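Local coordinates for protein chitinase (Chromobacterium violaceum, PDB 4TXG) that probably hydrolyses glycosidic bonds in chitin, as a family 18 glycoside hydrolase that is also likely to bind carbohydrate, at residues A219-D224 against F233-Q238; K678-N683 against S752-V757; K526-G531 against G553-N558. All coordinates share one frame; numbering follows the deposited sequence.

Contact 1: A219-D224 against F233-Q238; sequences AGAEMD and FNLLTQ. With CS (cesium ion), chain E.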
ATOM      1  N   ALA A 219       8.128   6.686  32.374  1.00 25.28           N
ATOM      2  CA  ALA A 219       6.750   7.024  32.706  1.00 27.89           C
ATOM      3  C   ALA A 219       5.822   6.739  31.535  1.00 24.52           C
ATOM      4  O   ALA A 219       6.099   7.134  30.400  1.00 23.96           O
ATOM      5  CB  ALA A 219       6.647   8.481  33.122  1.00 31.03           C
ATOM      6  N   GLY A 220       4.731   6.035  31.814  1.00 21.24           N
ATOM      7  CA  GLY A 220       3.774   5.675  30.785  1.00 18.24           C
ATOM      8  C   GLY A 220       4.043   4.329  30.139  1.00 15.32           C
ATOM      9  O   GLY A 220       3.206   3.826  29.386  1.00 17.54           O
ATOM     10  N   ALA A 221       5.200   3.737  30.426  1.00 12.21           N
ATOM     11  CA  ALA A 221       5.569   2.463  29.796  1.00 12.76           C
ATOM     12  C   ALA A 221       5.492   1.286  30.770  1.00 13.14           C
ATOM     13  O   ALA A 221       6.044   0.218  30.503  1.00 12.32           O
ATOM     14  CB  ALA A 221       6.969   2.553  29.196  1.00 15.21           C
ATOM     15  N   GLU A 222       4.816   1.493  31.897  1.00 12.43           N
ATOM     16  CA  GLU A 222       4.702   0.464  32.925  1.00 13.18           C
ATOM     17  C   GLU A 222       3.912  -0.743  32.422  1.00 12.21           C
ATOM     18  O   GLU A 222       2.901  -0.594  31.727  1.00 14.79           O
ATOM     19  CB  GLU A 222       4.047   1.027  34.195  1.00 15.54           C
ATOM     20  CG  GLU A 222       4.806   2.189  34.841  1.00 19.62           C
ATOM     21  CD  GLU A 222       4.438   3.558  34.265  1.00 23.62           C
ATOM     22  OE1 GLU A 222       3.648   3.629  33.296  1.00 22.15           O
ATOM     23  OE2 GLU A 222       4.940   4.572  34.790  1.00 24.35           O
ATOM     24  N   MET A 223       4.379  -1.931  32.790  1.00 10.85           N
ATOM     25  CA  MET A 223       3.752  -3.179  32.363  1.00 10.40           C
ATOM     26  C   MET A 223       2.502  -3.476  33.177  1.00 11.15           C
ATOM     27  O   MET A 223       2.461  -3.224  34.380  1.00 14.23           O
ATOM     28  CB  MET A 223       4.743  -4.344  32.489  1.00 11.14           C
ATOM     29  CG  MET A 223       5.922  -4.254  31.523  1.00 11.33           C
ATOM     30  SD  MET A 223       5.413  -4.518  29.815  1.00 16.51           S
ATOM     31  CE  MET A 223       6.085  -3.064  29.006  1.00 11.89           C
ATOM     32  N   ASP A 224       1.481  -3.987  32.503  1.00 11.44           N
ATOM     33  CA  ASP A 224       0.298  -4.538  33.160  1.00 10.35           C
ATOM     34  C   ASP A 224       0.635  -5.963  33.587  1.00 10.13           C
ATOM     35  O   ASP A 224       0.830  -6.837  32.744  1.00  9.88           O
ATOM     36  CB  ASP A 224      -0.904  -4.508  32.201  1.00 10.61           C
ATOM     37  CG  ASP A 224      -2.179  -5.119  32.792  1.00 11.28           C
ATOM     38  OD1 ASP A 224      -2.147  -5.749  33.870  1.00 10.17           O
ATOM     39  OD2 ASP A 224      -3.242  -4.968  32.148  1.00 12.83           O
ATOM     40  N   PHE A 233       3.644  -5.331  23.098  1.00  7.87           N
ATOM     41  CA  PHE A 233       2.268  -5.824  23.032  1.00  7.73           C
ATOM     42  C   PHE A 233       1.494  -5.523  24.319  1.00  7.87           C
ATOM     43  O   PHE A 233       0.301  -5.225  24.286  1.00  7.84           O
ATOM     44  CB  PHE A 233       2.237  -7.331  22.761  1.00  7.50           C
ATOM     45  CG  PHE A 233       2.581  -7.718  21.325  1.00  7.24           C
ATOM     46  CD1 PHE A 233       3.019  -6.778  20.409  1.00  8.82           C
ATOM     47  CD2 PHE A 233       2.461  -9.042  20.917  1.00 10.22           C
ATOM     48  CE1 PHE A 233       3.341  -7.149  19.101  1.00  8.04           C
ATOM     49  CE2 PHE A 233       2.772  -9.427  19.621  1.00  9.45           C
ATOM     50  CZ  PHE A 233       3.206  -8.475  18.708  1.00  8.53           C
ATOM     51  N   ASN A 234       2.175  -5.629  25.453  1.00  8.17           N
ATOM     52  CA  ASN A 234       1.558  -5.306  26.739  1.00  8.42           C
ATOM     53  C   ASN A 234       1.059  -3.849  26.743  1.00 10.35           C
ATOM     54  O   ASN A 234      -0.086  -3.564  27.118  1.00  8.94           O
ATOM     55  CB  ASN A 234       2.565  -5.554  27.873  1.00  8.77           C
ATOM     56  CG  ASN A 234       1.953  -5.407  29.257  1.00  9.73           C
ATOM     57  OD1 ASN A 234       1.510  -4.322  29.641  1.00  9.49           O
ATOM     58  ND2 ASN A 234       1.956  -6.494  30.025  1.00  9.21           N
ATOM     59  N   LEU A 235       1.915  -2.929  26.313  1.00 10.09           N
ATOM     60  CA  LEU A 235       1.530  -1.522  26.247  1.00  8.90           C
ATOM     61  C   LEU A 235       0.406  -1.287  25.225  1.00  8.91           C
ATOM     62  O   LEU A 235      -0.517  -0.523  25.496  1.00 10.47           O
ATOM     63  CB  LEU A 235       2.753  -0.649  25.922  1.00 11.68           C
ATOM     64  CG  LEU A 235       3.774  -0.575  27.070  1.00 12.51           C
ATOM     65  CD1 LEU A 235       4.981   0.290  26.722  1.00 14.18           C
ATOM     66  CD2 LEU A 235       3.095  -0.046  28.335  1.00 14.50           C
ATOM     67  N   LEU A 236       0.459  -1.949  24.071  1.00  8.33           N
ATOM     68  CA  LEU A 236      -0.621  -1.791  23.088  1.00  8.19           C
ATOM     69  C   LEU A 236      -1.966  -2.185  23.696  1.00  9.61           C
ATOM     70  O   LEU A 236      -2.961  -1.466  23.561  1.00  9.55           O
ATOM     71  CB  LEU A 236      -0.350  -2.624  21.824  1.00  9.29           C
ATOM     72  CG  LEU A 236       0.810  -2.164  20.937  1.00  9.27           C
ATOM     73  CD1 LEU A 236       0.976  -3.153  19.781  1.00 11.61           C
ATOM     74  CD2 LEU A 236       0.579  -0.764  20.406  1.00  8.35           C
ATOM     75  N   THR A 237      -1.987  -3.310  24.401  1.00  8.17           N
ATOM     76  CA  THR A 237      -3.227  -3.785  25.014  1.00  9.04           C
ATOM     77  C   THR A 237      -3.749  -2.788  26.039  1.00  9.51           C
ATOM     78  O   THR A 237      -4.950  -2.490  26.093  1.00  8.99           O
ATOM     79  CB  THR A 237      -3.016  -5.156  25.670  1.00  8.31           C
ATOM     80  OG1 THR A 237      -2.642  -6.100  24.656  1.00  8.39           O
ATOM     81  CG2 THR A 237      -4.302  -5.639  26.349  1.00  9.49           C
ATOM     82  N   GLN A 238      -2.836  -2.257  26.843  1.00  8.89           N
ATOM     83  CA  GLN A 238      -3.211  -1.268  27.857  1.00 10.08           C
ATOM     84  C   GLN A 238      -3.793   0.021  27.282  1.00 10.27           C
ATOM     85  O   GLN A 238      -4.808   0.528  27.760  1.00 10.37           O
ATOM     86  CB  GLN A 238      -2.002  -0.917  28.703  1.00  9.89           C
ATOM     87  CG  GLN A 238      -1.626  -1.959  29.716  1.00 12.28           C
ATOM     88  CD  GLN A 238      -0.561  -1.431  30.632  1.00 13.09           C
ATOM     89  OE1 GLN A 238      -0.862  -0.730  31.594  1.00 17.49           O
ATOM     90  NE2 GLN A 238       0.699  -1.725  30.319  1.00  9.71           N
TER
HETATM   91 CS    CS E 804       0.018  -0.533  34.408  1.00 94.38          CS
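The side-chain amides of Asn234 and Gln238 each carry a loop side chain on one face, Met223 on the first and Asp224 on the second. Over the Asn234 amide sits the thioether of Met223, with SD 3.6 Å from CG of Asn234. The same amide grips the backbone of Asp224 twice: Asp224 N donates to Asn234 OD1 at 2.9 Å, tilted from the carbonyl plane, and Asn234 ND2 returns a bond to Asp224 O, which lies in the amide plane. Because ND2 also donates to Tyr229 O, and Gln238 NE2 reaches OD1 weakly, this group is restrained in its rotation. The Gln238 amide has CB of Asp224 over one face, 3.5 Å from CD. Its NE2 points in plane at Glu222 O, 2.8 Å away and almost straight at 173°, while OE1 binds a cesium ion at 3.0 Å. Helix 231-242 belongs to the family 18 (β/α) barrel, where it completes the crossover from strand 185-193 to strand 247-253, and the loop 219-224 folds back onto it. Leu235 meets the loop with both methyls: CD1 packs on CB of Ala221 at 3.9 Å, whereas CD2 lies against the carbonyl Glu222 O at 3.4 Å. Met223, bent at chi2 (-69°), crosses Leu235 at about a right angle, its CE meeting CG. With CG anti to the backbone N (chi1 178°), the Asp224 carboxylate gives OD1 to Ser226 OG and OD2 to a salt bridge with Arg241.

Contact 2: K678-N683 against S752-V757; sequences KLTIVN and SVTLDV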
ATOM      1  N   LYS A 678      -6.705 -11.714 -21.989  1.00 11.65           N
ATOM      2  CA  LYS A 678      -7.935 -12.137 -22.636  1.00 12.81           C
ATOM      3  C   LYS A 678      -9.122 -11.825 -21.730  1.00 13.39           C
ATOM      4  O   LYS A 678      -9.089 -12.133 -20.538  1.00 12.93           O
ATOM      5  CB  LYS A 678      -7.864 -13.634 -22.941  1.00 19.00           C
ATOM      6  CG  LYS A 678      -8.958 -14.163 -23.837  1.00 31.14           C
ATOM      7  CD  LYS A 678      -8.691 -15.622 -24.181  1.00 41.08           C
ATOM      8  CE  LYS A 678      -7.355 -15.784 -24.893  1.00 47.33           C
ATOM      9  NZ  LYS A 678      -6.922 -17.208 -24.921  1.00 54.52           N
ATOM     10  N   LEU A 679     -10.159 -11.204 -22.286  1.00 12.67           N
ATOM     11  CA  LEU A 679     -11.411 -10.998 -21.556  1.00 11.08           C
ATOM     12  C   LEU A 679     -12.362 -12.165 -21.812  1.00 13.29           C
ATOM     13  O   LEU A 679     -12.690 -12.467 -22.961  1.00 14.70           O
ATOM     14  CB  LEU A 679     -12.066  -9.675 -21.961  1.00 12.93           C
ATOM     15  CG  LEU A 679     -13.467  -9.377 -21.410  1.00 15.14           C
ATOM     16  CD1 LEU A 679     -13.459  -9.254 -19.891  1.00 15.18           C
ATOM     17  CD2 LEU A 679     -14.050  -8.119 -22.061  1.00 16.16           C
ATOM     18  N   THR A 680     -12.784 -12.840 -20.748  1.00 10.06           N
ATOM     19  CA  THR A 680     -13.738 -13.937 -20.893  1.00 13.03           C
ATOM     20  C   THR A 680     -15.078 -13.505 -20.326  1.00 13.55           C
ATOM     21  O   THR A 680     -15.150 -13.000 -19.210  1.00 12.19           O
ATOM     22  CB  THR A 680     -13.271 -15.224 -20.184  1.00 14.06           C
ATOM     23  OG1 THR A 680     -12.061 -15.696 -20.796  1.00 13.58           O
ATOM     24  CG2 THR A 680     -14.342 -16.315 -20.285  1.00 14.23           C
ATOM     25  N   ILE A 681     -16.130 -13.687 -21.116  1.00 12.23           N
ATOM     26  CA  ILE A 681     -17.486 -13.338 -20.700  1.00 12.75           C
ATOM     27  C   ILE A 681     -18.296 -14.621 -20.676  1.00 12.41           C
ATOM     28  O   ILE A 681     -18.304 -15.359 -21.661  1.00 13.61           O
ATOM     29  CB  ILE A 681     -18.146 -12.318 -21.660  1.00 13.95           C
ATOM     30  CG1 ILE A 681     -17.294 -11.049 -21.786  1.00 15.51           C
ATOM     31  CG2 ILE A 681     -19.572 -11.993 -21.200  1.00 12.63           C
ATOM     32  CD1 ILE A 681     -17.728 -10.137 -22.938  1.00 16.50           C
ATOM     33  N   VAL A 682     -18.949 -14.905 -19.552  1.00 10.74           N
ATOM     34  CA  VAL A 682     -19.715 -16.139 -19.409  1.00 10.92           C
ATOM     35  C   VAL A 682     -21.180 -15.836 -19.119  1.00 13.59           C
ATOM     36  O   VAL A 682     -21.505 -15.092 -18.188  1.00 12.44           O
ATOM     37  CB  VAL A 682     -19.157 -17.027 -18.275  1.00 14.60           C
ATOM     38  CG1 VAL A 682     -19.896 -18.368 -18.229  1.00 15.18           C
ATOM     39  CG2 VAL A 682     -17.663 -17.239 -18.448  1.00 20.96           C
ATOM     40  N   ASN A 683     -22.065 -16.415 -19.920  1.00 11.97           N
ATOM     41  CA  ASN A 683     -23.493 -16.249 -19.716  1.00 11.91           C
ATOM     42  C   ASN A 683     -24.015 -17.343 -18.782  1.00 14.02           C
ATOM     43  O   ASN A 683     -24.133 -18.494 -19.182  1.00 15.18           O
ATOM     44  CB  ASN A 683     -24.216 -16.268 -21.067  1.00 10.82           C
ATOM     45  CG  ASN A 683     -25.718 -16.131 -20.933  1.00 17.40           C
ATOM     46  OD1 ASN A 683     -26.230 -15.835 -19.856  1.00 14.29           O
ATOM     47  ND2 ASN A 683     -26.433 -16.326 -22.039  1.00 12.52           N
ATOM     48  N   SER A 752     -19.471 -19.386 -23.055  1.00 16.38           N
ATOM     49  CA  SER A 752     -18.515 -18.287 -22.924  1.00 16.82           C
ATOM     50  C   SER A 752     -18.046 -17.759 -24.273  1.00 17.33           C
ATOM     51  O   SER A 752     -18.112 -18.454 -25.295  1.00 17.05           O
ATOM     52  CB  SER A 752     -17.289 -18.724 -22.113  1.00 20.54           C
ATOM     53  OG  SER A 752     -17.667 -19.344 -20.895  1.00 29.83           O
ATOM     54  N   VAL A 753     -17.573 -16.518 -24.268  1.00 13.81           N
ATOM     55  CA  VAL A 753     -16.888 -15.956 -25.421  1.00 15.46           C
ATOM     56  C   VAL A 753     -15.659 -15.216 -24.902  1.00 16.27           C
ATOM     57  O   VAL A 753     -15.679 -14.686 -23.800  1.00 13.14           O
ATOM     58  CB  VAL A 753     -17.804 -15.015 -26.245  1.00 18.73           C
ATOM     59  CG1 VAL A 753     -18.216 -13.797 -25.438  1.00 19.46           C
ATOM     60  CG2 VAL A 753     -17.129 -14.610 -27.549  1.00 23.80           C
ATOM     61  N   THR A 754     -14.578 -15.218 -25.673  1.00 16.34           N
ATOM     62  CA  THR A 754     -13.369 -14.515 -25.258  1.00 14.81           C
ATOM     63  C   THR A 754     -12.927 -13.511 -26.311  1.00 18.86           C
ATOM     64  O   THR A 754     -13.187 -13.681 -27.508  1.00 17.17           O
ATOM     65  CB  THR A 754     -12.210 -15.479 -25.004  1.00 19.89           C
ATOM     66  OG1 THR A 754     -11.920 -16.186 -26.218  1.00 24.42           O
ATOM     67  CG2 THR A 754     -12.557 -16.475 -23.910  1.00 14.98           C
ATOM     68  N   LEU A 755     -12.253 -12.462 -25.859  1.00 16.10           N
ATOM     69  CA  LEU A 755     -11.642 -11.506 -26.769  1.00 17.21           C
ATOM     70  C   LEU A 755     -10.355 -10.987 -26.160  1.00 16.80           C
ATOM     71  O   LEU A 755     -10.243 -10.863 -24.941  1.00 13.60           O
ATOM     72  CB  LEU A 755     -12.584 -10.342 -27.080  1.00 19.04           C
ATOM     73  CG  LEU A 755     -13.219  -9.595 -25.911  1.00 25.04           C
ATOM     74  CD1 LEU A 755     -13.423  -8.135 -26.290  1.00 29.78           C
ATOM     75  CD2 LEU A 755     -14.545 -10.232 -25.533  1.00 25.40           C
ATOM     76  N   ASP A 756      -9.385 -10.693 -27.015  1.00 15.23           N
ATOM     77  CA  ASP A 756      -8.127 -10.139 -26.554  1.00 14.74           C
ATOM     78  C   ASP A 756      -8.251  -8.629 -26.472  1.00 15.71           C
ATOM     79  O   ASP A 756      -8.703  -7.992 -27.414  1.00 16.00           O
ATOM     80  CB  ASP A 756      -6.991 -10.538 -27.488  1.00 20.64           C
ATOM     81  CG  ASP A 756      -6.813 -12.043 -27.566  1.00 29.03           C
ATOM     82  OD1 ASP A 756      -6.664 -12.678 -26.501  1.00 27.34           O
ATOM     83  OD2 ASP A 756      -6.835 -12.585 -28.692  1.00 35.49           O
ATOM     84  N   VAL A 757      -7.871  -8.059 -25.336  1.00 13.25           N
ATOM     85  CA  VAL A 757      -7.926  -6.609 -25.187  1.00 13.32           C
ATOM     86  C   VAL A 757      -6.511  -6.093 -25.065  1.00 14.46           C
ATOM     87  O   VAL A 757      -5.594  -6.866 -24.815  1.00 14.75           O
ATOM     88  CB  VAL A 757      -8.757  -6.183 -23.974  1.00 13.00           C
ATOM     89  CG1 VAL A 757     -10.160  -6.776 -24.082  1.00 14.62           C
ATOM     90  CG2 VAL A 757      -8.101  -6.622 -22.677  1.00 14.77           C
TER
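Lys678-Asn683 and Ser752-Val757 pair as the two inner strands of a four-stranded antiparallel sheet within the Chitinase C region, flanked by strand 659-664 beside the first and the short strand 708-709 beside the second. Four backbone hydrogen bonds join them, two at each hydrogen-bonded pair: Leu679 with Leu755, where Leu679 N gives its hydrogen to Leu755 O at 2.7 Å, and Ile681 with Val753, where Ile681 N reaches Val753 O in a nearly straight bond of 176°. At the non-hydrogen-bonded pairs, CA-H groups also approach the carbonyl oxygens; Thr754 CA is 3.2 Å from Leu679 O.

The apolar contacts lie on the face carrying Leu679, Ile681, Val753 and Leu755. Leu679 and Leu755 run side by side with their CD2 methyls 4.1 Å apart, and the same CD2 of Leu755 also meets CD1 of Ile681. Leu755 does this with CG held between its backbone N and carbonyl carbon (chi1 52°), which tips its end toward the neighbouring strand. Leu679 further touches CG1 of Val757, and Leu663 of strand 659-664 packs against both residues.

The other face is more polar and more open to solvent. Lys678 runs alongside Asp756: its CE touches Asp756 OD1 at 3.6 Å while NZ stays 4.8 Å from it, beyond a salt bridge, and CD of the same chain crosses obliquely over CB of Thr754. Farther along the strands, Ser752 OG rests against CG2 of Val682. Thr680 and Thr754 point the same way, but unlike atoms meet: OG1 of Thr680 lies 3.2 Å from the CG2 methyl of Thr754.

Contact 3: K526-G531 against G553-N558; sequences KNLEKG and GSYQRN. With CS (cesium ion), chain C.
Leu528 lies across the ring of Tyr555 in the tightly packed half of this contact: its CB stands over one ring face, 4.0 Å from the centroid, in a CH-pi contact, and its CD2 reaches CE1 at 4.0 Å. Both side chains are buried against Leu577, and the phenol hydroxyl is bonded to Asp502. The contact sets the last turn of helix 522-530, closed by a Schellman motif at Gly531, against the entry to strand 556-560, an outer strand of the small antiparallel sheet inserted between the last two barrel strands.

One water accepts a hydrogen bond from Tyr555 N and donates one to Leu528 O at 2.8 Å, and a cesium ion joins Glu529 O and Tyr555 O, each at 3.0 Å. The more exposed side is polar, without direct hydrogen bonds or salt bridges between the segments. Glu529, with CG anti to the backbone N (chi1 -177°) and extended beyond it, lays OE2 against CD of Arg557 at 3.4 Å, but 4.5 Å from NE. Lys526 and Arg557 both form salt bridges with Asp581 OD2, and Lys526 also with Glu529; these carboxylates probably offset the closeness of the two cations.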
ATOM      1  N   LYS A 526      14.354  18.658   9.660  1.00 11.41           N
ATOM      2  CA  LYS A 526      13.955  19.983  10.127  1.00 10.29           C
ATOM      3  C   LYS A 526      15.115  20.692  10.834  1.00 12.89           C
ATOM      4  O   LYS A 526      15.273  21.910  10.704  1.00 12.78           O
ATOM      5  CB  LYS A 526      12.723  19.884  11.041  1.00  9.92           C
ATOM      6  CG  LYS A 526      11.419  19.646  10.259  1.00 13.47           C
ATOM      7  CD  LYS A 526      11.026  20.932   9.537  1.00 19.59           C
ATOM      8  CE  LYS A 526      10.231  20.702   8.260  1.00 23.19           C
ATOM      9  NZ  LYS A 526      10.023  22.005   7.521  1.00 22.43           N
ATOM     10  N   ASN A 527      15.927  19.944  11.577  1.00 10.80           N
ATOM     11  CA  ASN A 527      17.130  20.531  12.169  1.00 11.48           C
ATOM     12  C   ASN A 527      18.153  20.950  11.107  1.00 11.61           C
ATOM     13  O   ASN A 527      18.753  22.018  11.212  1.00 12.21           O
ATOM     14  CB  ASN A 527      17.770  19.566  13.169  1.00 11.72           C
ATOM     15  CG  ASN A 527      17.021  19.534  14.496  1.00 13.49           C
ATOM     16  OD1 ASN A 527      16.413  20.530  14.898  1.00 13.17           O
ATOM     17  ND2 ASN A 527      17.064  18.393  15.181  1.00 11.80           N
ATOM     18  N   LEU A 528      18.344  20.128  10.079  1.00 11.11           N
ATOM     19  CA  LEU A 528      19.304  20.487   9.033  1.00 13.16           C
ATOM     20  C   LEU A 528      18.891  21.789   8.357  1.00 13.55           C
ATOM     21  O   LEU A 528      19.731  22.649   8.078  1.00 13.41           O
ATOM     22  CB  LEU A 528      19.430  19.367   7.995  1.00 11.81           C
ATOM     23  CG  LEU A 528      20.119  18.096   8.500  1.00 13.07           C
ATOM     24  CD1 LEU A 528      20.198  17.059   7.389  1.00 11.89           C
ATOM     25  CD2 LEU A 528      21.513  18.416   9.051  1.00 12.79           C
ATOM     26  N   GLU A 529      17.589  21.925   8.111  1.00 12.88           N
ATOM     27  CA  GLU A 529      17.010  23.138   7.528  1.00 14.78           C
ATOM     28  C   GLU A 529      17.323  24.356   8.402  1.00 16.09           C
ATOM     29  O   GLU A 529      17.595  25.462   7.904  1.00 18.75           O
ATOM     30  CB  GLU A 529      15.484  22.963   7.357  1.00 16.01           C
ATOM     31  CG  GLU A 529      14.784  24.146   6.684  1.00 18.51           C
ATOM     32  CD  GLU A 529      13.255  24.024   6.661  1.00 22.16           C
ATOM     33  OE1 GLU A 529      12.718  22.924   6.935  1.00 18.86           O
ATOM     34  OE2 GLU A 529      12.585  25.046   6.371  1.00 23.60           O
ATOM     35  N   LYS A 530      17.303  24.134   9.712  1.00 18.37           N
ATOM     36  CA  LYS A 530      17.550  25.182  10.699  1.00 16.48           C
ATOM     37  C   LYS A 530      19.029  25.448  10.940  1.00 17.52           C
ATOM     38  O   LYS A 530      19.381  26.397  11.639  1.00 22.80           O
ATOM     39  CB  LYS A 530      16.896  24.815  12.028  1.00 21.08           C
ATOM     40  CG  LYS A 530      15.395  24.900  12.033  1.00 30.14           C
ATOM     41  CD  LYS A 530      14.935  26.294  12.431  1.00 39.25           C
ATOM     42  CE  LYS A 530      15.563  26.710  13.748  1.00 46.22           C
ATOM     43  NZ  LYS A 530      14.851  27.863  14.375  1.00 49.63           N
ATOM     44  N   GLY A 531      19.891  24.607  10.383  1.00 16.42           N
ATOM     45  CA  GLY A 531      21.323  24.726  10.607  1.00 16.05           C
ATOM     46  C   GLY A 531      21.779  24.127  11.928  1.00 17.82           C
ATOM     47  O   GLY A 531      22.787  24.559  12.504  1.00 18.74           O
ATOM     48  N   GLY A 553      27.980  23.748   4.575  1.00 24.61           N
ATOM     49  CA  GLY A 553      27.101  24.368   3.604  1.00 25.25           C
ATOM     50  C   GLY A 553      25.769  24.747   4.219  1.00 26.51           C
ATOM     51  O   GLY A 553      25.639  24.836   5.440  1.00 26.81           O
ATOM     52  N   SER A 554      24.775  24.973   3.367  1.00 21.64           N
ATOM     53  CA  SER A 554      23.452  25.367   3.822  1.00 22.38           C
ATOM     54  C   SER A 554      22.379  24.490   3.185  1.00 17.94           C
ATOM     55  O   SER A 554      22.384  24.279   1.973  1.00 17.85           O
ATOM     56  CB  SER A 554      23.194  26.840   3.500  1.00 29.14           C
ATOM     57  OG  SER A 554      21.841  27.181   3.751  1.00 35.77           O
ATOM     58  N   TYR A 555      21.464  23.979   4.003  1.00 13.63           N
ATOM     59  CA  TYR A 555      20.356  23.182   3.493  1.00 11.69           C
ATOM     60  C   TYR A 555      19.160  24.080   3.202  1.00 17.22           C
ATOM     61  O   TYR A 555      18.441  24.490   4.117  1.00 19.66           O
ATOM     62  CB  TYR A 555      19.965  22.087   4.491  1.00 11.42           C
ATOM     63  CG  TYR A 555      21.039  21.041   4.734  1.00 12.00           C
ATOM     64  CD1 TYR A 555      22.061  21.266   5.649  1.00 15.82           C
ATOM     65  CD2 TYR A 555      21.019  19.825   4.057  1.00 13.58           C
ATOM     66  CE1 TYR A 555      23.032  20.307   5.888  1.00 16.43           C
ATOM     67  CE2 TYR A 555      21.988  18.858   4.286  1.00 15.66           C
ATOM     68  CZ  TYR A 555      22.992  19.108   5.203  1.00 16.53           C
ATOM     69  OH  TYR A 555      23.964  18.156   5.434  1.00 15.88           O
ATOM     70  N   GLN A 556      18.950  24.392   1.927  1.00 11.64           N
ATOM     71  CA  GLN A 556      17.870  25.294   1.535  1.00 12.79           C
ATOM     72  C   GLN A 556      16.591  24.526   1.234  1.00 14.28           C
ATOM     73  O   GLN A 556      16.591  23.613   0.409  1.00 12.16           O
ATOM     74  CB  GLN A 556      18.283  26.117   0.313  1.00 17.70           C
ATOM     75  CG  GLN A 556      17.157  26.932  -0.285  1.00 24.82           C
ATOM     76  CD  GLN A 556      17.453  27.372  -1.708  1.00 36.48           C
ATOM     77  OE1 GLN A 556      17.713  26.543  -2.589  1.00 36.24           O
ATOM     78  NE2 GLN A 556      17.421  28.681  -1.940  1.00 41.27           N
ATOM     79  N   ARG A 557      15.494  24.890   1.891  1.00 10.94           N
ATOM     80  CA  ARG A 557      14.226  24.226   1.593  1.00 13.01           C
ATOM     81  C   ARG A 557      13.642  24.734   0.284  1.00 14.95           C
ATOM     82  O   ARG A 557      13.585  25.941   0.033  1.00 15.56           O
ATOM     83  CB  ARG A 557      13.215  24.421   2.725  1.00 14.27           C
ATOM     84  CG  ARG A 557      11.876  23.715   2.475  1.00 12.40           C
ATOM     85  CD  ARG A 557      10.924  23.925   3.639  1.00 15.98           C
ATOM     86  NE  ARG A 557       9.627  23.290   3.413  1.00 15.03           N
ATOM     87  CZ  ARG A 557       8.661  23.811   2.660  1.00 15.44           C
ATOM     88  NH1 ARG A 557       8.841  24.975   2.035  1.00 17.57           N
ATOM     89  NH2 ARG A 557       7.513  23.163   2.528  1.00 15.64           N
ATOM     90  N   ASN A 558      13.230  23.784  -0.548  1.00 10.53           N
ATOM     91  CA  ASN A 558      12.571  24.050  -1.813  1.00 13.90           C
ATOM     92  C   ASN A 558      11.193  23.428  -1.785  1.00 12.46           C
ATOM     93  O   ASN A 558      10.963  22.471  -1.056  1.00 11.38           O
ATOM     94  CB  ASN A 558      13.371  23.464  -2.977  1.00 13.13           C
ATOM     95  CG  ASN A 558      14.590  24.283  -3.317  1.00 14.79           C
ATOM     96  OD1 ASN A 558      14.624  24.957  -4.347  1.00 18.42           O
ATOM     97  ND2 ASN A 558      15.596  24.241  -2.452  1.00 15.09           N
TER
HETATM   98 CS    CS C 802      18.800  27.089   5.616  1.00 52.76          CS
HETATM   99  O   HOH W   1      21.209  24.698   6.818  1.00 15.75           O

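Followed from the N terminus, the three contacts come in series, and none nests in or crosses another. Contact 1 closes a short loop of eight residues that includes the start of helix 231-242, which leads into the third barrel strand. Contact 3 comes next, closing 21 residues without helix or strand in the small sheet region inserted between the last barrel strands; its centre is about 37 Å from that of contact 1, within the same family 18 range. Contact 2 closes last and widest, spanning 68 residues; it joins the two inner strands of a four-stranded sheet in the Chitinase C region, about 56 Å from contact 1 and 57 Å from contact 3, centre to centre.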